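PDB 3U4J: NAD-dependent aldehyde dehydrogenase from Sinorhizobium meliloti, which probably catalyses the oxidation of an aldehyde to the corresponding acid with NAD or NADP as electron acceptor. Local coordinates for residues P170-F175 against Q302-G307; G248-G253 against L269-K274. All blocks are in the same frame, centred on the assembly; numbering follows the deposited sequence.

Contact 1 (P170-F175 against Q302-G307)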
loop_
_atom_site.group_PDB
_atom_site.type_symbol
_atom_site.label_atom_id
_atom_site.label_comp_id
_atom_site.label_asym_id
_atom_site.label_seq_id
_atom_site.Cartn_x
_atom_site.Cartn_y
_atom_site.Cartn_z
ATOM N N PRO A 170 -7.683 30.596 -3.464
ATOM C CA PRO A 170 -8.848 31.497 -3.581
ATOM C C PRO A 170 -9.129 32.290 -2.322
ATOM O O PRO A 170 -8.486 32.065 -1.284
ATOM C CB PRO A 170 -10.005 30.532 -3.836
ATOM C CG PRO A 170 -9.651 29.355 -3.009
ATOM C CD PRO A 170 -8.104 29.240 -3.056
ATOM N N TRP A 171 -10.094 33.211 -2.412
ATOM C CA TRP A 171 -10.409 34.117 -1.304
ATOM C C TRP A 171 -11.355 33.522 -0.257
ATOM O O TRP A 171 -11.537 34.093 0.809
ATOM C CB TRP A 171 -11.006 35.410 -1.862
ATOM C CG TRP A 171 -12.099 35.192 -2.921
ATOM C CD1 TRP A 171 -11.971 35.295 -4.295
ATOM C CD2 TRP A 171 -13.470 34.845 -2.672
ATOM N NE1 TRP A 171 -13.190 35.030 -4.903
ATOM C CE2 TRP A 171 -14.125 34.775 -3.929
ATOM C CE3 TRP A 171 -14.212 34.614 -1.511
ATOM C CZ2 TRP A 171 -15.483 34.461 -4.046
ATOM C CZ3 TRP A 171 -15.583 34.335 -1.630
ATOM C CH2 TRP A 171 -16.193 34.261 -2.890
ATOM N N ASN A 172 -11.946 32.375 -0.541
ATOM C CA ASN A 172 -12.955 31.861 0.380
ATOM C C ASN A 172 -12.396 31.129 1.595
ATOM O O ASN A 172 -12.960 31.244 2.687
ATOM C CB ASN A 172 -14.013 31.036 -0.348
ATOM C CG ASN A 172 -13.455 29.760 -1.014
ATOM O OD1 ASN A 172 -12.248 29.632 -1.283
ATOM N ND2 ASN A 172 -14.356 28.813 -1.303
ATOM N N PHE A 173 -11.315 30.382 1.399
ATOM C CA PHE A 173 -10.648 29.668 2.507
ATOM C C PHE A 173 -9.128 29.794 2.357
ATOM O O PHE A 173 -8.444 28.810 2.068
ATOM C CB PHE A 173 -11.019 28.178 2.514
ATOM C CG PHE A 173 -12.471 27.900 2.770
ATOM C CD1 PHE A 173 -12.969 27.894 4.065
ATOM C CD2 PHE A 173 -13.323 27.624 1.712
ATOM C CE1 PHE A 173 -14.348 27.623 4.305
ATOM C CE2 PHE A 173 -14.691 27.358 1.923
ATOM C CZ PHE A 173 -15.193 27.347 3.226
ATOM N N PRO A 174 -8.598 31.001 2.529
ATOM C CA PRO A 174 -7.194 31.180 2.149
ATOM C C PRO A 174 -6.250 30.343 2.988
ATOM O O PRO A 174 -5.365 29.693 2.421
ATOM C CB PRO A 174 -6.931 32.664 2.397
ATOM C CG PRO A 174 -8.295 33.300 2.370
ATOM C CD PRO A 174 -9.192 32.252 3.014
ATOM N N PHE A 175 -6.442 30.323 4.305
ATOM C CA PHE A 175 -5.471 29.641 5.149
ATOM C C PHE A 175 -5.608 28.136 4.971
ATOM O O PHE A 175 -4.607 27.392 4.928
ATOM C CB PHE A 175 -5.604 30.063 6.622
ATOM C CG PHE A 175 -4.326 29.879 7.431
ATOM C CD1 PHE A 175 -3.184 30.639 7.150
ATOM C CD2 PHE A 175 -4.272 28.981 8.492
ATOM C CE1 PHE A 175 -2.027 30.514 7.909
ATOM C CE2 PHE A 175 -3.081 28.823 9.265
ATOM C CZ PHE A 175 -1.985 29.583 8.982
ATOM N N GLN A 302 -20.150 30.567 0.155
ATOM C CA GLN A 302 -19.007 30.812 -0.711
ATOM C C GLN A 302 -18.052 29.619 -0.504
ATOM O O GLN A 302 -17.030 29.717 0.197
ATOM C CB GLN A 302 -18.320 32.120 -0.324
ATOM C CG GLN A 302 -19.217 33.356 -0.481
ATOM C CD GLN A 302 -18.698 34.554 0.283
ATOM O OE1 GLN A 302 -18.405 34.487 1.497
ATOM N NE2 GLN A 302 -18.616 35.650 -0.391
ATOM N N CYS A 303 -18.405 28.494 -1.117
ATOM C CA CYS A 303 -17.785 27.207 -0.746
ATOM C C CYS A 303 -18.025 26.218 -1.869
ATOM O O CYS A 303 -19.179 25.967 -2.267
ATOM C CB CYS A 303 -18.388 26.684 0.570
ATOM S SG CYS A 303 -17.720 25.074 1.037
ATOM N N CYS A 304 -16.932 25.666 -2.398
ATOM C CA CYS A 304 -17.004 24.722 -3.511
ATOM C C CYS A 304 -17.741 23.412 -3.161
ATOM O O CYS A 304 -18.342 22.791 -4.038
ATOM C CB CYS A 304 -15.584 24.428 -4.018
ATOM S SG CYS A 304 -14.849 25.989 -4.704
ATOM N N ILE A 305 -17.671 23.008 -1.892
ATOM C CA ILE A 305 -18.366 21.804 -1.397
ATOM C C ILE A 305 -19.718 22.129 -0.724
ATOM O O ILE A 305 -20.244 21.335 0.042
ATOM C CB ILE A 305 -17.458 20.953 -0.448
ATOM C CG1 ILE A 305 -16.978 21.757 0.784
ATOM C CG2 ILE A 305 -16.271 20.397 -1.246
ATOM C CD1 ILE A 305 -16.370 20.906 1.908
ATOM N N SER A 306 -20.253 23.316 -1.006
ATOM C CA SER A 306 -21.553 23.731 -0.497
ATOM C C SER A 306 -22.628 22.759 -0.983
ATOM O O SER A 306 -22.573 22.283 -2.128
ATOM C CB SER A 306 -21.872 25.122 -1.044
ATOM O OG SER A 306 -23.105 25.581 -0.542
ATOM N N GLY A 307 -23.584 22.455 -0.107
ATOM C CA GLY A 307 -24.802 21.779 -0.522
ATOM C C GLY A 307 -25.769 22.818 -1.091
ATOM O O GLY A 307 -26.697 23.274 -0.407
HETATM O O HOH W 1 -14.347 25.584 -1.117
#
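Trp-171 lays the far end of its indole against the aliphatic part of Gln-302: CZ3 is 3.8 Å from Gln-302 CB, and Gln-302 CG arrives in plane at the ring edge. His-351 meets the same indole edge-to-face. At Asn-172, chi1 of 64° sets CG between the backbone N and the carbonyl carbon and swings the amide across to the other segment. Its ND2 donates to Gln-302 O at 3.2 Å, fairly straight at 155°, from above the carbonyl plane. The same ND2 gives a weak bond to a water that also accepts, at 2.9 Å, from Cys-304 N. In relatives, the asparagine of this PWNF sequence and the cysteine N-H of the GQxC loop form the oxyanion hole, and the water between the two donors is consistent with that. With an alanine here the amide is gone, and Gln-302 O would probably lose this donor and the water one of its N-H partners. Phe-173, the N-cap residue of helix 174-187, brings the far end of its ring to Cys-303, CE2 lying 3.9 Å from SG in an oblique sulfur-aromatic contact, with Cys-303 CB in plane at the edge; Gln-119 and Glu-123 of helix 117-138 touch this phenyl.

Contact 2 (G248-G253 against L269-K274)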
loop_
_atom_site.group_PDB
_atom_site.type_symbol
_atom_site.label_atom_id
_atom_site.label_comp_id
_atom_site.label_asym_id
_atom_site.label_seq_id
_atom_site.Cartn_x
_atom_site.Cartn_y
_atom_site.Cartn_z
ATOM N N GLY A 248 -9.880 27.405 -7.465
ATOM C CA GLY A 248 -10.734 28.566 -7.765
ATOM C C GLY A 248 -11.811 28.186 -8.759
ATOM O O GLY A 248 -12.247 27.038 -8.778
ATOM N N SER A 249 -12.256 29.137 -9.582
ATOM C CA SER A 249 -13.380 28.865 -10.471
ATOM C C SER A 249 -12.940 28.014 -11.655
ATOM O O SER A 249 -11.800 28.110 -12.125
ATOM C CB SER A 249 -13.976 30.160 -11.026
ATOM O OG SER A 249 -13.023 30.768 -11.854
ATOM N N VAL A 250 -13.886 27.236 -12.180
ATOM C CA VAL A 250 -13.680 26.504 -13.431
ATOM C C VAL A 250 -13.166 27.419 -14.550
ATOM O O VAL A 250 -12.244 27.048 -15.264
ATOM C CB VAL A 250 -14.983 25.749 -13.868
ATOM C CG1 VAL A 250 -14.797 25.051 -15.206
ATOM C CG2 VAL A 250 -15.386 24.722 -12.801
ATOM N N ARG A 251 -13.730 28.623 -14.706
ATOM C CA ARG A 251 -13.302 29.490 -15.836
ATOM C C ARG A 251 -11.823 29.845 -15.777
ATOM O O ARG A 251 -11.150 29.824 -16.794
ATOM C CB ARG A 251 -14.127 30.783 -15.984
ATOM C CG ARG A 251 -15.647 30.618 -16.041
ATOM C CD ARG A 251 -16.162 29.495 -16.981
ATOM N NE ARG A 251 -17.569 29.179 -16.678
ATOM C CZ ARG A 251 -18.617 29.807 -17.210
ATOM N NH1 ARG A 251 -18.434 30.790 -18.095
ATOM N NH2 ARG A 251 -19.852 29.449 -16.861
ATOM N N VAL A 252 -11.331 30.182 -14.585
ATOM C CA VAL A 252 -9.917 30.525 -14.394
ATOM C C VAL A 252 -9.020 29.287 -14.468
ATOM O O VAL A 252 -7.944 29.330 -15.086
ATOM C CB VAL A 252 -9.674 31.334 -13.081
ATOM C CG1 VAL A 252 -8.163 31.580 -12.838
ATOM C CG2 VAL A 252 -10.391 32.689 -13.145
ATOM N N GLY A 253 -9.462 28.174 -13.871
ATOM C CA GLY A 253 -8.682 26.933 -13.932
ATOM C C GLY A 253 -8.487 26.377 -15.339
ATOM O O GLY A 253 -7.408 25.899 -15.689
ATOM N N LEU A 269 -5.990 20.736 -10.216
ATOM C CA LEU A 269 -7.084 21.705 -10.192
ATOM C C LEU A 269 -8.151 21.302 -9.178
ATOM O O LEU A 269 -8.542 20.122 -9.084
ATOM C CB LEU A 269 -7.723 21.835 -11.587
ATOM C CG LEU A 269 -6.833 22.284 -12.769
ATOM C CD1 LEU A 269 -7.527 22.092 -14.129
ATOM C CD2 LEU A 269 -6.445 23.742 -12.622
ATOM N N GLU A 270 -8.604 22.272 -8.391
ATOM C CA GLU A 270 -9.694 22.044 -7.425
ATOM C C GLU A 270 -10.648 23.177 -7.664
ATOM O O GLU A 270 -10.326 24.338 -7.381
ATOM C CB GLU A 270 -9.182 22.014 -5.976
ATOM C CG GLU A 270 -8.216 20.839 -5.698
ATOM C CD GLU A 270 -8.913 19.489 -5.769
ATOM O OE1 GLU A 270 -10.096 19.427 -5.367
ATOM O OE2 GLU A 270 -8.297 18.500 -6.243
ATOM N N LEU A 271 -11.789 22.850 -8.266
ATOM C CA LEU A 271 -12.645 23.849 -8.891
ATOM C C LEU A 271 -14.015 23.890 -8.212
ATOM O O LEU A 271 -14.182 23.318 -7.136
ATOM C CB LEU A 271 -12.719 23.609 -10.417
ATOM C CG LEU A 271 -11.344 23.447 -11.123
ATOM C CD1 LEU A 271 -11.446 23.036 -12.612
ATOM C CD2 LEU A 271 -10.466 24.726 -10.953
ATOM N N GLY A 272 -14.975 24.588 -8.821
ATOM C CA GLY A 272 -16.262 24.788 -8.197
ATOM C C GLY A 272 -17.135 23.552 -8.330
ATOM O O GLY A 272 -16.724 22.525 -8.887
ATOM N N GLY A 273 -18.353 23.661 -7.817
ATOM C CA GLY A 273 -19.289 22.554 -7.895
ATOM C C GLY A 273 -20.733 23.010 -7.802
ATOM O O GLY A 273 -21.032 24.204 -7.625
ATOM N N LYS A 274 -21.631 22.040 -7.932
ATOM C CA LYS A 274 -23.030 22.258 -7.629
ATOM C C LYS A 274 -23.538 21.061 -6.805
ATOM O O LYS A 274 -24.390 20.281 -7.230
ATOM C CB LYS A 274 -23.831 22.511 -8.916
ATOM C CG LYS A 274 -25.270 22.965 -8.669
ATOM C CD LYS A 274 -25.355 24.487 -8.425
ATOM C CE LYS A 274 -26.707 24.887 -7.820
ATOM N NZ LYS A 274 -26.843 26.377 -7.805
#
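This is a buried, mostly backbone-and-leucine contact within a beta-alpha-beta unit of the Rossmann-like sheet, where the chain leaving strand 243-247 and entering helix 250-261 passes the end of the parallel neighbour, strand 266-270. Gly-248 N donates to Glu-270 O at 3.1 Å. Glu-270 is thus paired with both Phe-246 and Gly-248, two residues apart, as in a parallel sheet. Gly-248 then turns its carbonyl to the chain just past the strand's end: its O lies 3.2 Å from Leu-271 CA in a CA-H...O contact, with 152° at the hydrogen. Beyond it the helix starts at Ser-249, whose OG caps it by accepting from Val-252 N at 3.3 Å.

Leu-271 fills the angle between helix and strand. Its CB takes Val-250 CG2 at 3.7 Å, the two side chains crossing at about a right angle, while CD2 runs over the first turn to 4.1 Å from Gly-253 CA. Gly-253 has no side chain in the way of that methyl. Leu-269 adds CD2 at 3.9 Å from Gly-253 O. Val-264 of the second subunit packs on both Val-250 and Leu-271, bringing the subunit interface up to this corner.

Residues 270-274 match the ELGGK sequence of the family, whose glutamate is probably the general base in relatives. The Gly-248 bond and the Phe-246 pairing grip the Glu-270 backbone from the neighbouring strand, which is likely to hold it in place, while its side chain starts away from the helix.

Contact 2 is the more buried of the two; contact 1, its centre 11 Å away, is partly buried. Contact 1 bridges the two sheets: 170-175 follows strand 153-168 of the first, and 302-307 leads into strand 307-313 of the second. Contact 2 stays with the first sheet, in one beta-alpha-beta unit, although 271-274 runs on to strand 275-279 of the second. Main-chain pairing and methyl packing make contact 2, whereas contact 1 is more polar: an amide, a water and a cysteine sulfur beside one phenyl ring. A neighbouring subunit reaches contact 2 but not contact 1. They meet where Cys-304 CB packs 3.6 Å from Leu-271 O, as expected if both border the active site.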